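Local structure of extracellular ligand-binding receptor (4ZPJ) at residues Pro54-Val59 / Pro93-Ile98; Glu350-Ile355 / Glu363-Ala368; Arg194-Ala199 / Ala248-Val253. The protein probably binds a small extracellular ligand for uptake by an ABC transporter, as a member of the leucine-binding protein family. All coordinates share one frame; numbering follows the deposited sequence.

Contact 1 (Pro54-Val59 / Pro93-Ile98). With ZN (zinc ion), chain L.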
loop_
_atom_site.group_PDB
_atom_site.type_symbol
_atom_site.label_atom_id
_atom_site.label_comp_id
_atom_site.label_asym_id
_atom_site.label_seq_id
_atom_site.Cartn_x
_atom_site.Cartn_y
_atom_site.Cartn_z
ATOM N N PRO A 54 4.216 15.108 27.430
ATOM C CA PRO A 54 4.151 14.014 26.455
ATOM C C PRO A 54 3.661 14.439 25.078
ATOM O O PRO A 54 2.885 15.381 24.933
ATOM C CB PRO A 54 3.221 12.986 27.105
ATOM C CG PRO A 54 3.255 13.331 28.575
ATOM C CD PRO A 54 3.325 14.841 28.577
ATOM N N ILE A 55 4.163 13.735 24.071
ATOM C CA ILE A 55 3.779 13.963 22.708
ATOM C C ILE A 55 2.685 12.964 22.444
ATOM O O ILE A 55 2.935 11.783 22.454
ATOM C CB ILE A 55 4.975 13.735 21.800
ATOM C CG1 ILE A 55 6.015 14.836 22.025
ATOM C CG2 ILE A 55 4.573 13.745 20.329
ATOM C CD1 ILE A 55 7.303 14.623 21.247
ATOM N N ARG A 56 1.470 13.430 22.224
ATOM C CA ARG A 56 0.346 12.538 22.034
ATOM C C ARG A 56 -0.021 12.313 20.576
ATOM O O ARG A 56 -0.382 13.221 19.849
ATOM C CB ARG A 56 -0.857 13.056 22.803
ATOM C CG ARG A 56 -0.802 12.838 24.313
ATOM C CD ARG A 56 -2.039 13.431 25.008
ATOM N NE ARG A 56 -2.268 14.826 24.589
ATOM C CZ ARG A 56 -1.701 15.907 25.131
ATOM N NH1 ARG A 56 -0.885 15.779 26.176
ATOM N NH2 ARG A 56 -1.958 17.130 24.621
ATOM N N ILE A 57 0.024 11.063 20.171
ATOM C CA ILE A 57 -0.216 10.675 18.843
ATOM C C ILE A 57 -1.359 9.676 18.723
ATOM O O ILE A 57 -1.311 8.583 19.286
ATOM C CB ILE A 57 1.021 10.001 18.294
ATOM C CG1 ILE A 57 2.173 11.003 18.309
ATOM C CG2 ILE A 57 0.728 9.538 16.886
ATOM C CD1 ILE A 57 3.499 10.358 17.994
ATOM N N GLY A 58 -2.371 10.043 17.965
ATOM C CA GLY A 58 -3.528 9.170 17.798
ATOM C C GLY A 58 -3.269 8.191 16.697
ATOM O O GLY A 58 -2.608 8.521 15.723
ATOM N N VAL A 59 -3.750 6.978 16.853
ATOM C CA VAL A 59 -3.680 6.007 15.788
ATOM C C VAL A 59 -5.061 5.450 15.594
ATOM O O VAL A 59 -5.674 4.879 16.545
ATOM C CB VAL A 59 -2.724 4.872 16.162
ATOM C CG1 VAL A 59 -2.693 3.790 15.069
ATOM C CG2 VAL A 59 -1.347 5.453 16.437
ATOM N N PRO A 93 8.411 12.263 25.972
ATOM C CA PRO A 93 8.030 10.902 25.699
ATOM C C PRO A 93 6.831 10.907 24.752
ATOM O O PRO A 93 5.950 11.768 24.885
ATOM C CB PRO A 93 7.616 10.358 27.108
ATOM C CG PRO A 93 7.100 11.540 27.830
ATOM C CD PRO A 93 7.886 12.732 27.277
ATOM N N VAL A 94 6.794 9.963 23.825
ATOM C CA VAL A 94 5.624 9.768 22.969
ATOM C C VAL A 94 4.614 8.883 23.683
ATOM O O VAL A 94 4.991 7.960 24.381
ATOM C CB VAL A 94 5.985 9.051 21.654
ATOM C CG1 VAL A 94 4.748 8.875 20.784
ATOM C CG2 VAL A 94 7.017 9.831 20.886
ATOM N N GLU A 95 3.334 9.170 23.529
ATOM C CA GLU A 95 2.344 8.171 23.842
ATOM C C GLU A 95 1.353 7.963 22.703
ATOM O O GLU A 95 0.677 8.883 22.251
ATOM C CB GLU A 95 1.648 8.426 25.188
ATOM C CG GLU A 95 0.960 9.757 25.346
ATOM C CD GLU A 95 0.359 9.947 26.736
ATOM O OE1 GLU A 95 -0.872 10.149 26.813
ATOM O OE2 GLU A 95 1.104 9.880 27.755
ATOM N N LEU A 96 1.289 6.724 22.262
ATOM C CA LEU A 96 0.326 6.304 21.279
ATOM C C LEU A 96 -1.028 6.015 21.880
ATOM O O LEU A 96 -1.128 5.237 22.786
ATOM C CB LEU A 96 0.814 5.018 20.678
ATOM C CG LEU A 96 2.086 5.133 19.902
ATOM C CD1 LEU A 96 2.328 3.773 19.271
ATOM C CD2 LEU A 96 2.001 6.226 18.870
ATOM N N ILE A 97 -2.058 6.652 21.366
ATOM C CA ILE A 97 -3.425 6.376 21.740
ATOM C C ILE A 97 -4.069 5.690 20.526
ATOM O O ILE A 97 -4.206 6.302 19.455
ATOM C CB ILE A 97 -4.205 7.644 22.157
ATOM C CG1 ILE A 97 -3.681 8.210 23.489
ATOM C CG2 ILE A 97 -5.676 7.291 22.428
ATOM C CD1 ILE A 97 -2.597 9.222 23.331
ATOM N N ILE A 98 -4.399 4.413 20.685
ATOM C CA ILE A 98 -4.832 3.576 19.591
ATOM C C ILE A 98 -6.338 3.366 19.679
ATOM O O ILE A 98 -6.845 2.877 20.702
ATOM C CB ILE A 98 -4.157 2.181 19.569
ATOM C CG1 ILE A 98 -2.720 2.199 19.037
ATOM C CG2 ILE A 98 -4.909 1.220 18.637
ATOM C CD1 ILE A 98 -1.725 2.962 19.858
HETATM ZN ZN ZN L . -1.525 8.847 28.502
HETATM O O HOH W 1 -0.001 8.044 28.796
#
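Glu95 sets CG between its backbone N and carbonyl carbon (chi1 57°), and Arg56 turns CG away from its own carbonyl carbon (chi1 -76°); these torsions send the two side chains the same way, side by side, off one face of a parallel beta pair, strands 55-61 and 92-100, joined through helix 68-84 in a beta-alpha-beta crossover. Glu95 CG and Arg56 CG lie 3.7 Å apart. The guanidinium and carboxylate stand nearly perpendicular and do not pair: Arg56 NE donates to Arg120 O, while Glu95 OE1 binds zinc at 2.2 Å. Pro54 CB flanks the carboxylate beside OE2, and Ile97 CD1 meets Arg56 CG. Five backbone bonds alternate between the strands, from Ile55 N to Pro93 O through to Val59 N to Ile97 O, the latter 2.7 Å. On the opposite face the side chains are apolar. Leu96 CD2 lies against Ile57 CB and CG2, Val59 CB meets Ile98 CG1, and helix 68-84 touches Leu96 and Ile98, whereas helix 336-354 packs on Ile55 and Ile57. The tightest carbon pair is on this face, with Ile57 CD1 at 3.4 Å from Val94 CG1.

Contact 2 (Glu350-Ile355 / Glu363-Ala368)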
loop_
_atom_site.group_PDB
_atom_site.type_symbol
_atom_site.label_atom_id
_atom_site.label_comp_id
_atom_site.label_asym_id
_atom_site.label_seq_id
_atom_site.Cartn_x
_atom_site.Cartn_y
_atom_site.Cartn_z
ATOM N N GLU A 350 11.181 11.375 12.001
ATOM C CA GLU A 350 12.049 12.343 11.362
ATOM C C GLU A 350 11.485 13.737 11.546
ATOM O O GLU A 350 12.237 14.688 11.782
ATOM C CB GLU A 350 12.188 12.051 9.870
ATOM C CG GLU A 350 12.813 10.708 9.611
ATOM C CD GLU A 350 14.340 10.734 9.526
ATOM O OE1 GLU A 350 14.914 11.709 9.010
ATOM O OE2 GLU A 350 14.973 9.756 9.950
ATOM N N ALA A 351 10.156 13.871 11.454
ATOM C CA ALA A 351 9.579 15.207 11.596
ATOM C C ALA A 351 9.749 15.690 13.037
ATOM O O ALA A 351 10.147 16.832 13.271
ATOM C CB ALA A 351 8.128 15.252 11.191
ATOM N N LEU A 352 9.467 14.811 13.994
ATOM C CA LEU A 352 9.554 15.184 15.385
ATOM C C LEU A 352 10.975 15.503 15.832
ATOM O O LEU A 352 11.188 16.373 16.672
ATOM C CB LEU A 352 8.991 14.092 16.236
ATOM C CG LEU A 352 7.450 13.926 16.204
ATOM C CD1 LEU A 352 7.042 13.004 17.311
ATOM C CD2 LEU A 352 6.705 15.208 16.397
ATOM N N THR A 353 11.939 14.796 15.269
ATOM C CA THR A 353 13.328 15.055 15.550
ATOM C C THR A 353 13.682 16.442 15.062
ATOM O O THR A 353 14.272 17.214 15.819
ATOM C CB THR A 353 14.231 14.017 14.867
ATOM O OG1 THR A 353 13.924 12.724 15.383
ATOM C CG2 THR A 353 15.704 14.317 15.094
ATOM N N ALA A 354 13.303 16.766 13.824
ATOM C CA ALA A 354 13.668 18.050 13.208
ATOM C C ALA A 354 13.128 19.258 13.960
ATOM O O ALA A 354 13.778 20.273 14.027
ATOM C CB ALA A 354 13.164 18.083 11.777
ATOM N N ILE A 355 11.918 19.165 14.498
ATOM C CA ILE A 355 11.370 20.250 15.341
ATOM C C ILE A 355 11.574 20.031 16.845
ATOM O O ILE A 355 10.869 20.648 17.683
ATOM C CB ILE A 355 9.863 20.463 15.108
ATOM C CG1 ILE A 355 9.046 19.271 15.620
ATOM C CG2 ILE A 355 9.577 20.719 13.630
ATOM C CD1 ILE A 355 7.563 19.538 15.685
ATOM N N GLU A 363 2.684 24.802 12.506
ATOM C CA GLU A 363 3.319 25.347 11.309
ATOM C C GLU A 363 4.637 24.609 11.093
ATOM O O GLU A 363 4.875 24.083 10.012
ATOM C CB GLU A 363 3.555 26.863 11.432
ATOM C CG GLU A 363 3.954 27.574 10.139
ATOM C CD GLU A 363 5.191 28.489 10.292
ATOM O OE1 GLU A 363 6.344 27.976 10.224
ATOM O OE2 GLU A 363 5.024 29.730 10.456
ATOM N N ALA A 364 5.471 24.562 12.126
ATOM C CA ALA A 364 6.759 23.891 12.047
ATOM C C ALA A 364 6.578 22.372 11.841
ATOM O O ALA A 364 7.321 21.775 11.123
ATOM C CB ALA A 364 7.571 24.152 13.314
ATOM N N LEU A 365 5.578 21.755 12.462
ATOM C CA LEU A 365 5.350 20.335 12.259
ATOM C C LEU A 365 5.039 20.015 10.784
ATOM O O LEU A 365 5.609 19.072 10.166
ATOM C CB LEU A 365 4.219 19.881 13.149
ATOM C CG LEU A 365 3.804 18.420 13.050
ATOM C CD1 LEU A 365 5.016 17.517 13.198
ATOM C CD2 LEU A 365 2.691 18.121 14.088
ATOM N N LEU A 366 4.145 20.796 10.216
ATOM C CA LEU A 366 3.773 20.595 8.823
ATOM C C LEU A 366 4.885 20.840 7.851
ATOM O O LEU A 366 4.993 20.072 6.867
ATOM C CB LEU A 366 2.644 21.504 8.407
ATOM C CG LEU A 366 1.299 21.316 9.095
ATOM C CD1 LEU A 366 0.344 22.331 8.474
ATOM C CD2 LEU A 366 0.756 19.938 8.886
ATOM N N GLU A 367 5.668 21.904 8.086
ATOM C CA GLU A 367 6.790 22.199 7.250
ATOM C C GLU A 367 7.809 21.083 7.429
ATOM O O GLU A 367 8.424 20.668 6.444
ATOM C CB GLU A 367 7.419 23.605 7.504
ATOM C CG GLU A 367 6.430 24.801 7.495
ATOM C CD GLU A 367 6.956 26.134 6.907
ATOM O OE1 GLU A 367 7.108 26.201 5.661
ATOM O OE2 GLU A 367 7.151 27.148 7.660
ATOM N N ALA A 368 7.969 20.541 8.649
ATOM C CA ALA A 368 8.938 19.427 8.827
ATOM C C ALA A 368 8.449 18.121 8.102
ATOM O O ALA A 368 9.221 17.455 7.382
ATOM C CB ALA A 368 9.293 19.176 10.298
#
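Ile355 meets Ala364, Leu365 and Ala368 in a helix-helix contact within the alpha/beta lobe of the periplasmic-binding-protein fold. It joins the C-terminal end of helix 336-354 to helix 362-371 after a short connection, with local axes 8.9 Å apart and 130° between their directions. The tight part is built on Ile355, the first residue to leave helical geometry. It places CG1 between its backbone N and carbonyl carbon (chi1 68°), which turns CG2 to the beside-N position. From there CG2 enters between Ala364 and Ala368, 3.7 Å from Ala368 CB. The other branch of Ile355 ends at CD1, which meets Leu365 CD1 at 4.1 Å as the two side chains cross at a slant. Leu365 CD1 also reaches Ala351 CB and Leu352 CD2 on the buried side, where Phe89 and Val359 touch Leu352 and Pro146 touches Leu365. Small residues let the backbones come close beside this: the CA atoms of Ala351 and Ala368 are 5.1 Å apart, and their CB atoms face each other.

Toward solvent the contact thins. Exposed Ala354 makes a single contact, its CB 4.3 Å from Ala368 CB. Across the whole contact side chains meet each other only through carbon; the nearest approach to a polar atom is Ile355 CG2 to Ala364 O, 3.5 Å.

Contact 3 (Arg194-Ala199 / Ala248-Val253)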
loop_
_atom_site.group_PDB
_atom_site.type_symbol
_atom_site.label_atom_id
_atom_site.label_comp_id
_atom_site.label_asym_id
_atom_site.label_seq_id
_atom_site.Cartn_x
_atom_site.Cartn_y
_atom_site.Cartn_z
ATOM N N ARG A 194 -1.375 -5.480 -26.324
ATOM C CA ARG A 194 -2.816 -5.511 -26.140
ATOM C C ARG A 194 -3.082 -6.269 -24.857
ATOM O O ARG A 194 -2.611 -7.398 -24.707
ATOM C CB ARG A 194 -3.409 -6.251 -27.341
ATOM C CG ARG A 194 -3.702 -5.381 -28.567
ATOM C CD ARG A 194 -3.370 -6.009 -29.945
ATOM N NE ARG A 194 -3.840 -7.385 -30.239
ATOM C CZ ARG A 194 -3.092 -8.515 -30.216
ATOM N NH1 ARG A 194 -3.669 -9.678 -30.513
ATOM N NH2 ARG A 194 -1.783 -8.528 -29.882
HETATM N N MSE A 195 -3.800 -5.698 -23.906
HETATM C CA MSE A 195 -4.019 -6.415 -22.636
HETATM C C MSE A 195 -5.454 -6.425 -22.215
HETATM O O MSE A 195 -6.216 -5.567 -22.644
HETATM C CB MSE A 195 -3.151 -5.843 -21.517
HETATM C CG MSE A 195 -1.680 -6.181 -21.755
HETATM SE SE MSE A 195 -0.494 -5.763 -20.268
HETATM C CE MSE A 195 -1.458 -6.716 -18.811
ATOM N N VAL A 196 -5.804 -7.445 -21.418
ATOM C CA VAL A 196 -7.065 -7.576 -20.699
ATOM C C VAL A 196 -6.845 -7.244 -19.240
ATOM O O VAL A 196 -5.811 -7.620 -18.639
ATOM C CB VAL A 196 -7.613 -9.010 -20.752
ATOM C CG1 VAL A 196 -8.883 -9.173 -19.928
ATOM C CG2 VAL A 196 -7.931 -9.380 -22.182
ATOM N N LEU A 197 -7.827 -6.567 -18.656
ATOM C CA LEU A 197 -7.775 -6.193 -17.251
ATOM C C LEU A 197 -8.854 -6.910 -16.464
ATOM O O LEU A 197 -9.973 -7.062 -16.933
ATOM C CB LEU A 197 -8.003 -4.694 -17.099
ATOM C CG LEU A 197 -7.118 -3.710 -17.838
ATOM C CD1 LEU A 197 -7.439 -2.287 -17.384
ATOM C CD2 LEU A 197 -5.674 -4.058 -17.539
ATOM N N HIS A 198 -8.526 -7.288 -15.245
ATOM C CA HIS A 198 -9.459 -7.919 -14.395
ATOM C C HIS A 198 -9.309 -7.470 -12.974
ATOM O O HIS A 198 -8.186 -7.339 -12.499
ATOM C CB HIS A 198 -9.257 -9.433 -14.478
ATOM C CG HIS A 198 -9.914 -10.178 -13.378
ATOM N ND1 HIS A 198 -11.279 -10.310 -13.300
ATOM C CD2 HIS A 198 -9.405 -10.813 -12.297
ATOM C CE1 HIS A 198 -11.583 -11.037 -12.247
ATOM N NE2 HIS A 198 -10.468 -11.340 -11.611
ATOM N N ALA A 199 -10.422 -7.216 -12.291
ATOM C CA ALA A 199 -10.387 -6.885 -10.870
ATOM C C ALA A 199 -11.589 -7.301 -10.110
ATOM O O ALA A 199 -12.672 -7.452 -10.674
ATOM C CB ALA A 199 -10.231 -5.391 -10.680
ATOM N N ALA A 248 -8.094 -13.745 -26.725
ATOM C CA ALA A 248 -7.844 -14.171 -28.095
ATOM C C ALA A 248 -7.222 -13.020 -28.886
ATOM O O ALA A 248 -6.362 -13.232 -29.736
ATOM C CB ALA A 248 -9.134 -14.646 -28.774
ATOM N N GLU A 249 -7.650 -11.799 -28.596
ATOM C CA GLU A 249 -7.067 -10.630 -29.233
ATOM C C GLU A 249 -6.128 -9.855 -28.295
ATOM O O GLU A 249 -6.095 -8.628 -28.329
ATOM C CB GLU A 249 -8.192 -9.736 -29.772
ATOM C CG GLU A 249 -9.006 -10.384 -30.909
ATOM C CD GLU A 249 -8.182 -10.721 -32.164
ATOM O OE1 GLU A 249 -7.392 -11.693 -32.131
ATOM O OE2 GLU A 249 -8.333 -10.033 -33.203
ATOM N N ALA A 250 -5.352 -10.555 -27.469
ATOM C CA ALA A 250 -4.540 -9.880 -26.457
ATOM C C ALA A 250 -3.274 -10.650 -26.190
ATOM O O ALA A 250 -3.194 -11.829 -26.490
ATOM C CB ALA A 250 -5.312 -9.723 -25.163
ATOM N N ASP A 251 -2.295 -9.974 -25.609
ATOM C CA ASP A 251 -1.042 -10.606 -25.275
ATOM C C ASP A 251 -0.924 -11.033 -23.786
ATOM O O ASP A 251 -0.107 -11.896 -23.493
ATOM C CB ASP A 251 0.102 -9.670 -25.654
ATOM C CG ASP A 251 -0.038 -9.164 -27.078
ATOM O OD1 ASP A 251 -0.187 -10.055 -27.973
ATOM O OD2 ASP A 251 -0.024 -7.890 -27.279
ATOM N N ALA A 252 -1.720 -10.451 -22.884
ATOM C CA ALA A 252 -1.519 -10.637 -21.418
ATOM C C ALA A 252 -2.684 -10.113 -20.617
ATOM O O ALA A 252 -3.493 -9.388 -21.147
ATOM C CB ALA A 252 -0.232 -9.956 -20.907
ATOM N N VAL A 253 -2.716 -10.447 -19.334
ATOM C CA VAL A 253 -3.771 -10.024 -18.443
ATOM C C VAL A 253 -3.168 -9.355 -17.237
ATOM O O VAL A 253 -2.193 -9.831 -16.769
ATOM C CB VAL A 253 -4.516 -11.268 -17.891
ATOM C CG1 VAL A 253 -5.642 -10.859 -16.952
ATOM C CG2 VAL A 253 -5.051 -12.060 -19.045
#
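Arg194 lays its side chain along residues Glu249-Asp251, which lead into strand 252-256, its partner in the parallel four-stranded sheet of the second alpha/beta lobe. CB meets Glu249 O and Asp251 OD2, and CG and CD continue past that same Glu249 carbonyl. Bends at chi2 (140°) and chi3 (48°) turn the chain toward the loop, leaving Arg194 NE 3.2 Å from Glu249 O. CZ and NH1 stay close to the Glu249 carbonyl, Arg194 NH1 3.3 Å from Glu249 C, while Ala250 N and CA lie over one guanidinium face. The other terminal nitrogen, Arg194 NH2, makes a salt bridge to Asp251 OD1 at 2.9 Å, with guanidinium and carboxylate planes 70° apart.

The Asp251 carboxylate therefore grips Arg194 twice: OD2 also accepts from Arg194 N, on its anti side and out of the carboxylate plane, as well as from Arg193 N. In return Asp251 N donates to Arg194 O at 2.7 Å. These bonds tie the residue before strand 252-256 to the start of strand 194-200. Further along, Val196 pairs with Val253 in parallel, and Val196 N donates to Ala252 O at 3.0 Å. One sheet face carries selenomethionine Met195, packed also on Phe212 and Phe216 of helix 203-218; the other carries Val196 and Val253, backed by helix 237-246. Met195 CE curls over the neighbouring strand to lie 4.0 Å from Ala252 CB.

How the contacts relate
Contacts 1 and 2 belong to one lobe, their centres 16 Å apart, and they touch directly: Leu352 CD1 packs on Ile55 CG2 at 4.0 Å, so helix 336-354 bridges the strand pair and helix 362-371. Contact 3 lies on the other side of the chain's centre, in the second lobe, about 47 Å from contact 1 and 46 Å from contact 2 between centres, with no touch. Contacts 1 and 3 each join parallel strands of a lobe's sheet, whereas contact 2 is helix packing. Zinc sits directly on contact 1; the side chain of Leu352 in contact 2 is about 11 Å from that of Glu95, and the side chain of Val253 in contact 3 is about 12 Å from another zinc.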